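Local coordinates for protein putative efflux transporter (Bacteroides eggerthii, PDB 4L8J) that probably serves as the periplasmic adaptor (membrane-fusion) subunit of an efflux pump of the HlyD secretion family, at residues Leu178-Thr192 with Val233-Ile247. Numbering follows the deposited sequence.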
ATOM      1  N   LEU A 178     -10.901  -8.149 -17.066  1.00 28.91           N
ATOM      2  CA  LEU A 178     -12.060  -8.540 -16.272  1.00 28.97           C
ATOM      3  C   LEU A 178     -12.793  -9.685 -16.945  1.00 32.69           C
ATOM      4  O   LEU A 178     -13.257 -10.567 -16.238  1.00 32.74           O
ATOM      5  CB  LEU A 178     -13.006  -7.357 -15.957  1.00 29.03           C
ATOM      6  CG  LEU A 178     -12.354  -6.214 -15.143  1.00 34.33           C
ATOM      7  CD1 LEU A 178     -13.232  -4.969 -15.120  1.00 33.99           C
ATOM      8  CD2 LEU A 178     -11.975  -6.660 -13.741  1.00 36.98           C
ATOM      9  N   LEU A 179     -12.869  -9.703 -18.296  1.00 29.33           N
ATOM     10  CA  LEU A 179     -13.502 -10.804 -19.026  1.00 29.20           C
ATOM     11  C   LEU A 179     -12.664 -12.083 -18.958  1.00 35.00           C
ATOM     12  O   LEU A 179     -13.219 -13.173 -18.974  1.00 35.28           O
ATOM     13  CB  LEU A 179     -13.742 -10.450 -20.494  1.00 29.08           C
ATOM     14  CG  LEU A 179     -14.879  -9.464 -20.781  1.00 34.43           C
ATOM     15  CD1 LEU A 179     -14.766  -8.926 -22.203  1.00 33.98           C
ATOM     16  CD2 LEU A 179     -16.249 -10.124 -20.592  1.00 35.89           C
ATOM     17  N   ARG A 180     -11.332 -11.946 -18.902  1.00 30.80           N
ATOM     18  CA  ARG A 180     -10.418 -13.077 -18.830  1.00 31.45           C
ATOM     19  C   ARG A 180     -10.307 -13.657 -17.396  1.00 38.57           C
ATOM     20  O   ARG A 180      -9.863 -14.792 -17.256  1.00 38.90           O
ATOM     21  CB  ARG A 180      -9.021 -12.666 -19.318  1.00 30.25           C
ATOM     22  CG  ARG A 180      -8.913 -12.525 -20.826  1.00 38.89           C
ATOM     23  CD  ARG A 180      -7.597 -11.884 -21.207  1.00 42.10           C
ATOM     24  NE  ARG A 180      -7.307 -12.057 -22.635  1.00 51.68           N
ATOM     25  CZ  ARG A 180      -6.248 -11.547 -23.262  1.00 69.07           C
ATOM     26  NH1 ARG A 180      -5.367 -10.788 -22.599  1.00 45.15           N
ATOM     27  NH2 ARG A 180      -6.066 -11.773 -24.560  1.00 55.51           N
ATOM     28  N   ALA A 181     -10.661 -12.890 -16.339  1.00 35.69           N
ATOM     29  CA  ALA A 181     -10.548 -13.381 -14.964  1.00 35.08           C
ATOM     30  C   ALA A 181     -11.295 -14.694 -14.796  1.00 39.14           C
ATOM     31  O   ALA A 181     -12.402 -14.866 -15.318  1.00 34.82           O
ATOM     32  CB  ALA A 181     -11.065 -12.356 -13.967  1.00 35.66           C
ATOM     33  N   LYS A 182     -10.647 -15.651 -14.096  1.00 38.39           N
ATOM     34  CA  LYS A 182     -11.213 -16.971 -13.838  1.00 37.60           C
ATOM     35  C   LYS A 182     -12.505 -16.837 -13.065  1.00 38.97           C
ATOM     36  O   LYS A 182     -12.610 -16.041 -12.111  1.00 37.77           O
ATOM     37  CB  LYS A 182     -10.216 -17.853 -13.049  1.00 39.84           C
ATOM     38  N   ASP A 183     -13.505 -17.603 -13.490  1.00 35.23           N
ATOM     39  CA  ASP A 183     -14.811 -17.666 -12.822  1.00 36.15           C
ATOM     40  C   ASP A 183     -15.548 -16.296 -12.791  1.00 36.57           C
ATOM     41  O   ASP A 183     -16.387 -16.083 -11.914  1.00 37.26           O
ATOM     42  CB  ASP A 183     -14.679 -18.254 -11.383  1.00 40.41           C
ATOM     43  CG  ASP A 183     -13.918 -19.589 -11.289  1.00 53.70           C
ATOM     44  OD1 ASP A 183     -14.243 -20.518 -12.068  1.00 53.66           O
ATOM     45  OD2 ASP A 183     -12.974 -19.682 -10.463  1.00 58.20           O
ATOM     46  N   ALA A 184     -15.259 -15.385 -13.755  1.00 29.53           N
ATOM     47  CA  ALA A 184     -16.008 -14.122 -13.902  1.00 27.83           C
ATOM     48  C   ALA A 184     -17.504 -14.481 -14.063  1.00 31.30           C
ATOM     49  O   ALA A 184     -17.815 -15.483 -14.719  1.00 32.83           O
ATOM     50  CB  ALA A 184     -15.501 -13.359 -15.130  1.00 27.98           C
ATOM     51  N   THR A 185     -18.413 -13.760 -13.402  1.00 26.75           N
ATOM     52  CA  THR A 185     -19.849 -14.065 -13.500  1.00 26.80           C
ATOM     53  C   THR A 185     -20.611 -12.926 -14.195  1.00 30.46           C
ATOM     54  O   THR A 185     -20.142 -11.797 -14.220  1.00 30.23           O
ATOM     55  CB  THR A 185     -20.460 -14.361 -12.102  1.00 30.30           C
ATOM     56  OG1 THR A 185     -20.405 -13.183 -11.303  1.00 35.04           O
ATOM     57  CG2 THR A 185     -19.777 -15.545 -11.383  1.00 28.74           C
ATOM     58  N   PHE A 186     -21.781 -13.238 -14.756  1.00 28.02           N
ATOM     59  CA  PHE A 186     -22.678 -12.293 -15.433  1.00 27.51           C
ATOM     60  C   PHE A 186     -24.050 -12.434 -14.852  1.00 33.31           C
ATOM     61  O   PHE A 186     -24.582 -13.548 -14.815  1.00 34.72           O
ATOM     62  CB  PHE A 186     -22.736 -12.532 -16.964  1.00 28.71           C
ATOM     63  CG  PHE A 186     -21.407 -12.598 -17.672  1.00 30.46           C
ATOM     64  CD1 PHE A 186     -20.682 -13.782 -17.718  1.00 32.47           C
ATOM     65  CD2 PHE A 186     -20.871 -11.472 -18.288  1.00 32.30           C
ATOM     66  CE1 PHE A 186     -19.450 -13.841 -18.377  1.00 33.20           C
ATOM     67  CE2 PHE A 186     -19.648 -11.535 -18.962  1.00 33.37           C
ATOM     68  CZ  PHE A 186     -18.945 -12.714 -18.995  1.00 32.24           C
ATOM     69  N   LYS A 187     -24.618 -11.317 -14.388  1.00 29.01           N
ATOM     70  CA  LYS A 187     -25.973 -11.271 -13.835  0.50 28.88           C
ATOM     71  C   LYS A 187     -26.755 -10.225 -14.614  1.00 32.40           C
ATOM     72  O   LYS A 187     -26.274  -9.099 -14.780  1.00 29.57           O
ATOM     73  CB  LYS A 187     -25.967 -10.969 -12.322  0.50 30.64           C
ATOM     74  CG  LYS A 187     -25.135 -11.928 -11.462  0.50 46.72           C
ATOM     75  CD  LYS A 187     -25.879 -13.195 -11.057  0.50 53.65           C
ATOM     76  CE  LYS A 187     -24.998 -14.149 -10.276  0.50 49.22           C
ATOM     77  NZ  LYS A 187     -24.193 -15.012 -11.178  0.50 50.35           N
ATOM     78  N   VAL A 188     -27.927 -10.613 -15.135  1.00 30.39           N
ATOM     79  CA  VAL A 188     -28.782  -9.746 -15.948  1.00 30.08           C
ATOM     80  C   VAL A 188     -30.012  -9.274 -15.205  1.00 34.70           C
ATOM     81  O   VAL A 188     -30.747 -10.061 -14.613  1.00 35.25           O
ATOM     82  CB  VAL A 188     -29.203 -10.461 -17.263  1.00 32.59           C
ATOM     83  CG1 VAL A 188     -30.175  -9.603 -18.101  1.00 32.58           C
ATOM     84  CG2 VAL A 188     -27.982 -10.840 -18.077  1.00 31.16           C
ATOM     85  N   GLU A 189     -30.272  -7.993 -15.341  1.00 31.41           N
ATOM     86  CA  GLU A 189     -31.484  -7.366 -14.855  1.00 32.08           C
ATOM     87  C   GLU A 189     -32.147  -6.664 -16.056  1.00 33.60           C
ATOM     88  O   GLU A 189     -31.544  -5.755 -16.618  1.00 30.35           O
ATOM     89  CB  GLU A 189     -31.177  -6.402 -13.693  1.00 32.86           C
ATOM     90  CG  GLU A 189     -32.456  -5.928 -13.001  1.00 41.88           C
ATOM     91  CD  GLU A 189     -32.284  -4.824 -11.974  1.00 55.93           C
ATOM     92  OE1 GLU A 189     -31.224  -4.156 -11.967  1.00 54.66           O
ATOM     93  OE2 GLU A 189     -33.226  -4.618 -11.181  1.00 52.11           O
ATOM     94  N   PHE A 190     -33.337  -7.148 -16.501  1.00 32.31           N
ATOM     95  CA  PHE A 190     -34.046  -6.541 -17.639  1.00 32.25           C
ATOM     96  C   PHE A 190     -34.734  -5.253 -17.201  1.00 37.84           C
ATOM     97  O   PHE A 190     -35.330  -5.210 -16.109  1.00 34.91           O
ATOM     98  CB  PHE A 190     -35.065  -7.510 -18.265  1.00 33.78           C
ATOM     99  CG  PHE A 190     -34.439  -8.760 -18.834  1.00 34.88           C
ATOM    100  CD1 PHE A 190     -33.895  -8.764 -20.112  1.00 37.47           C
ATOM    101  CD2 PHE A 190     -34.380  -9.932 -18.087  1.00 35.41           C
ATOM    102  CE1 PHE A 190     -33.315  -9.918 -20.634  1.00 37.79           C
ATOM    103  CE2 PHE A 190     -33.780 -11.079 -18.606  1.00 38.25           C
ATOM    104  CZ  PHE A 190     -33.261 -11.067 -19.878  1.00 36.37           C
ATOM    105  N   ASP A 191     -34.621  -4.201 -18.030  1.00 35.62           N
ATOM    106  CA  ASP A 191     -35.249  -2.897 -17.788  1.00 37.11           C
ATOM    107  C   ASP A 191     -36.786  -3.025 -17.664  1.00 42.49           C
ATOM    108  O   ASP A 191     -37.380  -2.294 -16.884  1.00 41.08           O
ATOM    109  CB  ASP A 191     -34.897  -1.910 -18.925  1.00 39.23           C
ATOM    110  CG  ASP A 191     -33.416  -1.538 -18.997  1.00 44.71           C
ATOM    111  OD1 ASP A 191     -32.684  -1.808 -18.016  1.00 45.93           O
ATOM    112  OD2 ASP A 191     -33.007  -0.919 -20.001  1.00 39.67           O
ATOM    113  N   THR A 192     -37.405  -3.972 -18.404  1.00 41.43           N
ATOM    114  CA  THR A 192     -38.860  -4.236 -18.388  1.00 43.59           C
ATOM    115  C   THR A 192     -39.275  -5.019 -17.100  1.00 48.37           C
ATOM    116  O   THR A 192     -40.459  -5.035 -16.764  1.00 48.49           O
ATOM    117  CB  THR A 192     -39.289  -4.999 -19.671  1.00 56.55           C
ATOM    118  OG1 THR A 192     -38.578  -4.492 -20.803  1.00 57.18           O
ATOM    119  CG2 THR A 192     -40.784  -4.874 -19.964  1.00 60.05           C
ATOM    120  N   VAL A 233     -39.655 -11.512 -22.433  1.00 51.51           N
ATOM    121  CA  VAL A 233     -38.544 -10.729 -22.973  1.00 49.08           C
ATOM    122  C   VAL A 233     -38.498 -10.958 -24.481  1.00 52.25           C
ATOM    123  O   VAL A 233     -38.579 -12.104 -24.931  1.00 52.70           O
ATOM    124  CB  VAL A 233     -37.222 -11.124 -22.251  1.00 50.79           C
ATOM    125  CG1 VAL A 233     -36.000 -10.630 -23.009  1.00 50.24           C
ATOM    126  CG2 VAL A 233     -37.213 -10.614 -20.811  1.00 49.88           C
ATOM    127  N   LYS A 234     -38.381  -9.877 -25.257  1.00 47.32           N
ATOM    128  CA  LYS A 234     -38.362  -9.943 -26.724  1.00 46.54           C
ATOM    129  C   LYS A 234     -37.077  -9.338 -27.312  1.00 48.61           C
ATOM    130  O   LYS A 234     -36.477  -8.476 -26.667  1.00 46.84           O
ATOM    131  CB  LYS A 234     -39.580  -9.169 -27.306  1.00 48.55           C
ATOM    132  CG  LYS A 234     -40.950  -9.589 -26.794  1.00 52.61           C
ATOM    133  CD  LYS A 234     -41.980  -8.518 -27.089  1.00 61.01           C
ATOM    134  N   PRO A 235     -36.688  -9.680 -28.569  1.00 45.61           N
ATOM    135  CA  PRO A 235     -35.532  -9.007 -29.196  1.00 44.78           C
ATOM    136  C   PRO A 235     -35.644  -7.485 -29.105  1.00 46.31           C
ATOM    137  O   PRO A 235     -36.738  -6.956 -29.237  1.00 47.57           O
ATOM    138  CB  PRO A 235     -35.633  -9.458 -30.657  1.00 46.33           C
ATOM    139  CG  PRO A 235     -36.251 -10.786 -30.577  1.00 50.59           C
ATOM    140  CD  PRO A 235     -37.290 -10.653 -29.504  1.00 47.00           C
ATOM    141  N   GLY A 236     -34.535  -6.804 -28.866  1.00 39.21           N
ATOM    142  CA  GLY A 236     -34.546  -5.356 -28.760  1.00 38.83           C
ATOM    143  C   GLY A 236     -34.684  -4.846 -27.338  1.00 40.77           C
ATOM    144  O   GLY A 236     -34.328  -3.693 -27.072  1.00 38.07           O
ATOM    145  N   PHE A 237     -35.216  -5.696 -26.416  1.00 37.42           N
ATOM    146  CA  PHE A 237     -35.338  -5.377 -24.980  1.00 37.17           C
ATOM    147  C   PHE A 237     -33.969  -5.051 -24.421  1.00 39.31           C
ATOM    148  O   PHE A 237     -32.983  -5.708 -24.776  1.00 37.45           O
ATOM    149  CB  PHE A 237     -35.954  -6.553 -24.190  1.00 38.71           C
ATOM    150  CG  PHE A 237     -37.469  -6.579 -24.100  1.00 40.84           C
ATOM    151  CD1 PHE A 237     -38.258  -6.182 -25.177  1.00 44.17           C
ATOM    152  CD2 PHE A 237     -38.104  -7.051 -22.957  1.00 42.60           C
ATOM    153  CE1 PHE A 237     -39.652  -6.202 -25.087  1.00 45.84           C
ATOM    154  CE2 PHE A 237     -39.501  -7.096 -22.877  1.00 45.49           C
ATOM    155  CZ  PHE A 237     -40.264  -6.682 -23.947  1.00 44.21           C
ATOM    156  N   THR A 238     -33.885  -4.024 -23.597  1.00 36.01           N
ATOM    157  CA  THR A 238     -32.594  -3.638 -23.037  1.00 34.74           C
ATOM    158  C   THR A 238     -32.473  -4.169 -21.612  1.00 36.24           C
ATOM    159  O   THR A 238     -33.473  -4.541 -20.966  1.00 33.39           O
ATOM    160  CB  THR A 238     -32.382  -2.115 -23.120  1.00 41.53           C
ATOM    161  OG1 THR A 238     -33.501  -1.490 -22.505  1.00 37.84           O
ATOM    162  CG2 THR A 238     -32.228  -1.613 -24.565  1.00 39.92           C
ATOM    163  N   CYS A 239     -31.227  -4.211 -21.121  1.00 32.68           N
ATOM    164  CA  CYS A 239     -30.964  -4.740 -19.800  1.00 31.28           C
ATOM    165  C   CYS A 239     -29.654  -4.236 -19.283  1.00 33.98           C
ATOM    166  O   CYS A 239     -28.857  -3.656 -20.027  1.00 32.66           O
ATOM    167  CB  CYS A 239     -30.976  -6.266 -19.856  1.00 31.81           C
ATOM    168  SG  CYS A 239     -29.690  -6.969 -20.930  1.00 35.51           S
ATOM    169  N   ASN A 240     -29.408  -4.508 -17.993  1.00 30.87           N
ATOM    170  CA  ASN A 240     -28.137  -4.235 -17.359  1.00 30.06           C
ATOM    171  C   ASN A 240     -27.426  -5.549 -17.188  1.00 32.04           C
ATOM    172  O   ASN A 240     -28.056  -6.544 -16.842  1.00 31.46           O
ATOM    173  CB  ASN A 240     -28.294  -3.507 -16.008  1.00 29.00           C
ATOM    174  CG  ASN A 240     -26.960  -3.200 -15.356  1.00 44.40           C
ATOM    175  OD1 ASN A 240     -26.263  -2.276 -15.761  1.00 36.16           O
ATOM    176  ND2 ASN A 240     -26.501  -4.048 -14.424  1.00 39.65           N
ATOM    177  N   ILE A 241     -26.125  -5.571 -17.477  1.00 29.01           N
ATOM    178  CA  ILE A 241     -25.271  -6.754 -17.267  1.00 27.54           C
ATOM    179  C   ILE A 241     -24.277  -6.397 -16.200  1.00 31.36           C
ATOM    180  O   ILE A 241     -23.463  -5.488 -16.382  1.00 31.28           O
ATOM    181  CB  ILE A 241     -24.571  -7.316 -18.527  1.00 28.89           C
ATOM    182  CG1 ILE A 241     -25.604  -7.575 -19.651  1.00 29.22           C
ATOM    183  CG2 ILE A 241     -23.799  -8.611 -18.191  1.00 30.07           C
ATOM    184  CD1 ILE A 241     -25.709  -6.492 -20.625  1.00 34.72           C
ATOM    185  N   ARG A 242     -24.324  -7.118 -15.095  1.00 27.75           N
ATOM    186  CA  ARG A 242     -23.357  -6.919 -14.012  1.00 28.20           C
ATOM    187  C   ARG A 242     -22.283  -7.994 -14.160  1.00 30.24           C
ATOM    188  O   ARG A 242     -22.597  -9.183 -14.119  1.00 30.58           O
ATOM    189  CB  ARG A 242     -24.075  -6.976 -12.635  1.00 30.97           C
ATOM    190  CG  ARG A 242     -23.210  -7.260 -11.386  1.00 37.85           C
ATOM    191  CD  ARG A 242     -22.273  -6.159 -10.945  1.00 37.72           C
ATOM    192  NE  ARG A 242     -22.897  -4.837 -10.783  1.00 39.88           N
ATOM    193  CZ  ARG A 242     -23.366  -4.333  -9.644  1.00 56.35           C
ATOM    194  NH1 ARG A 242     -23.370  -5.066  -8.537  1.00 50.64           N
ATOM    195  NH2 ARG A 242     -23.842  -3.098  -9.605  1.00 42.57           N
ATOM    196  N   LEU A 243     -21.045  -7.578 -14.437  1.00 27.07           N
ATOM    197  CA  LEU A 243     -19.878  -8.462 -14.521  1.00 27.88           C
ATOM    198  C   LEU A 243     -19.159  -8.422 -13.177  1.00 33.26           C
ATOM    199  O   LEU A 243     -18.853  -7.321 -12.729  1.00 33.58           O
ATOM    200  CB  LEU A 243     -18.921  -8.010 -15.662  1.00 28.23           C
ATOM    201  CG  LEU A 243     -17.511  -8.676 -15.724  1.00 32.89           C
ATOM    202  CD1 LEU A 243     -17.594 -10.101 -16.194  1.00 32.21           C
ATOM    203  CD2 LEU A 243     -16.577  -7.898 -16.656  1.00 35.83           C
ATOM    204  N   ALA A 244     -18.913  -9.586 -12.526  1.00 30.37           N
ATOM    205  CA  ALA A 244     -18.172  -9.688 -11.239  1.00 29.94           C
ATOM    206  C   ALA A 244     -16.955 -10.572 -11.429  1.00 32.40           C
ATOM    207  O   ALA A 244     -17.071 -11.733 -11.866  1.00 29.17           O
ATOM    208  CB  ALA A 244     -19.043 -10.238 -10.117  1.00 30.91           C
ATOM    209  N   SER A 245     -15.779  -9.983 -11.193  1.00 28.52           N
ATOM    210  CA  SER A 245     -14.522 -10.673 -11.392  1.00 30.37           C
ATOM    211  C   SER A 245     -13.632 -10.573 -10.157  1.00 35.25           C
ATOM    212  O   SER A 245     -13.240  -9.464  -9.777  1.00 31.93           O
ATOM    213  CB  SER A 245     -13.772 -10.079 -12.592  1.00 32.98           C
ATOM    214  OG  SER A 245     -14.541 -10.042 -13.781  1.00 46.08           O
ATOM    215  N   ASP A 246     -13.244 -11.727  -9.584  1.00 35.12           N
ATOM    216  CA  ASP A 246     -12.278 -11.705  -8.492  1.00 34.67           C
ATOM    217  C   ASP A 246     -10.894 -11.686  -9.138  1.00 35.05           C
ATOM    218  O   ASP A 246     -10.478 -12.680  -9.714  1.00 35.49           O
ATOM    219  CB  ASP A 246     -12.466 -12.870  -7.502  1.00 36.54           C
ATOM    220  CG  ASP A 246     -11.627 -12.739  -6.230  1.00 39.17           C
ATOM    221  OD1 ASP A 246     -10.655 -11.956  -6.233  1.00 36.02           O
ATOM    222  OD2 ASP A 246     -11.929 -13.438  -5.247  1.00 47.42           O
ATOM    223  N   ILE A 247     -10.216 -10.531  -9.111  1.00 28.71           N
ATOM    224  CA  ILE A 247      -8.895 -10.398  -9.722  1.00 27.34           C
ATOM    225  C   ILE A 247      -7.747 -10.866  -8.794  1.00 31.43           C
ATOM    226  O   ILE A 247      -6.595 -10.825  -9.207  1.00 30.83           O
ATOM    227  CB  ILE A 247      -8.621  -8.975 -10.259  1.00 30.09           C
ATOM    228  CG1 ILE A 247      -8.607  -7.915  -9.129  1.00 29.37           C
ATOM    229  CG2 ILE A 247      -9.591  -8.617 -11.414  1.00 30.93           C
ATOM    230  CD1 ILE A 247      -7.940  -6.611  -9.630  1.00 34.81           C
TER
HETATM  231  O   HOH W   1     -10.639 -15.173 -10.662  1.00 40.93           O
HETATM  232  O   HOH W   2     -14.027 -14.328 -10.642  1.00 49.02           O
HETATM  233  O   HOH W   3     -21.977 -10.760 -11.793  1.00 33.42           O
HETATM  234  O   HOH W   4     -27.501  -6.929 -13.330  1.00 49.39           O
HETATM  235  O   HOH W   5     -27.889  -4.860 -11.623  1.00 66.51           O
HETATM  236  O   HOH W   6     -36.043  -5.083 -20.728  1.00 41.50           O
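Phe-190 is held between two valines: CG2 of Val-233 sits over the centre of one ring face, 3.7 Å from the centroid, and CG1 of Val-188 from its own strand covers the opposite face. The ring's CD1 lies 3.9 Å from CB of Cys-239, whose sulfur makes an oblique sulfur-aromatic contact. Without the aromatic ring, as with an alanine here, a gap would probably open between the two valines and the Cys-239 sulfur would lose its aromatic neighbour.

Further along this buried face, with CG anti to the backbone N (chi1 169°), the end of Leu-243 comes nearer to segment 178-192, and its two methyls meet different partners. CD1 approaches the Phe-186 ring obliquely in an off-centre CH-pi contact, 3.7 Å from CE2, while CD2 reaches CB of Leu-178 at the end of helix 176-180. There Ser-245 OG donates to the Leu-178 carbonyl O (2.8 Å), coming in 33° from the carbonyl plane and tying the helix end to strand 238-246. At the other end Thr-238 OG1 donates to Asp-191 OD2 across 2.6 Å, on the anti side of the carboxylate and well out of its plane.

The face bearing Thr-185, Lys-187, Glu-189, Asn-240 and Arg-242 is looser and wetter. One water joins Thr-185 OG1 to the Arg-242 carbonyl O, and another links Lys-187 O with Asn-240 ND2. The long side chains find their partners on adjoining parts of the chain: Arg-242 and Asn-240 both turn to Asp-24, Lys-187 to Asn-199 and Glu-189 to the backbone N of Gly-195.

Between the faces, paired backbone bonds join Thr-185 with Ala-244, Lys-187 with Arg-242 and Glu-189 with Asn-240; Arg-242 N to Lys-187 O is nearly straight, at 178°. Strands 185-190 and 238-246 are thus antiparallel neighbours in a closed six-stranded barrel, consistent with the beta-barrel domain of HlyD-type membrane-fusion proteins.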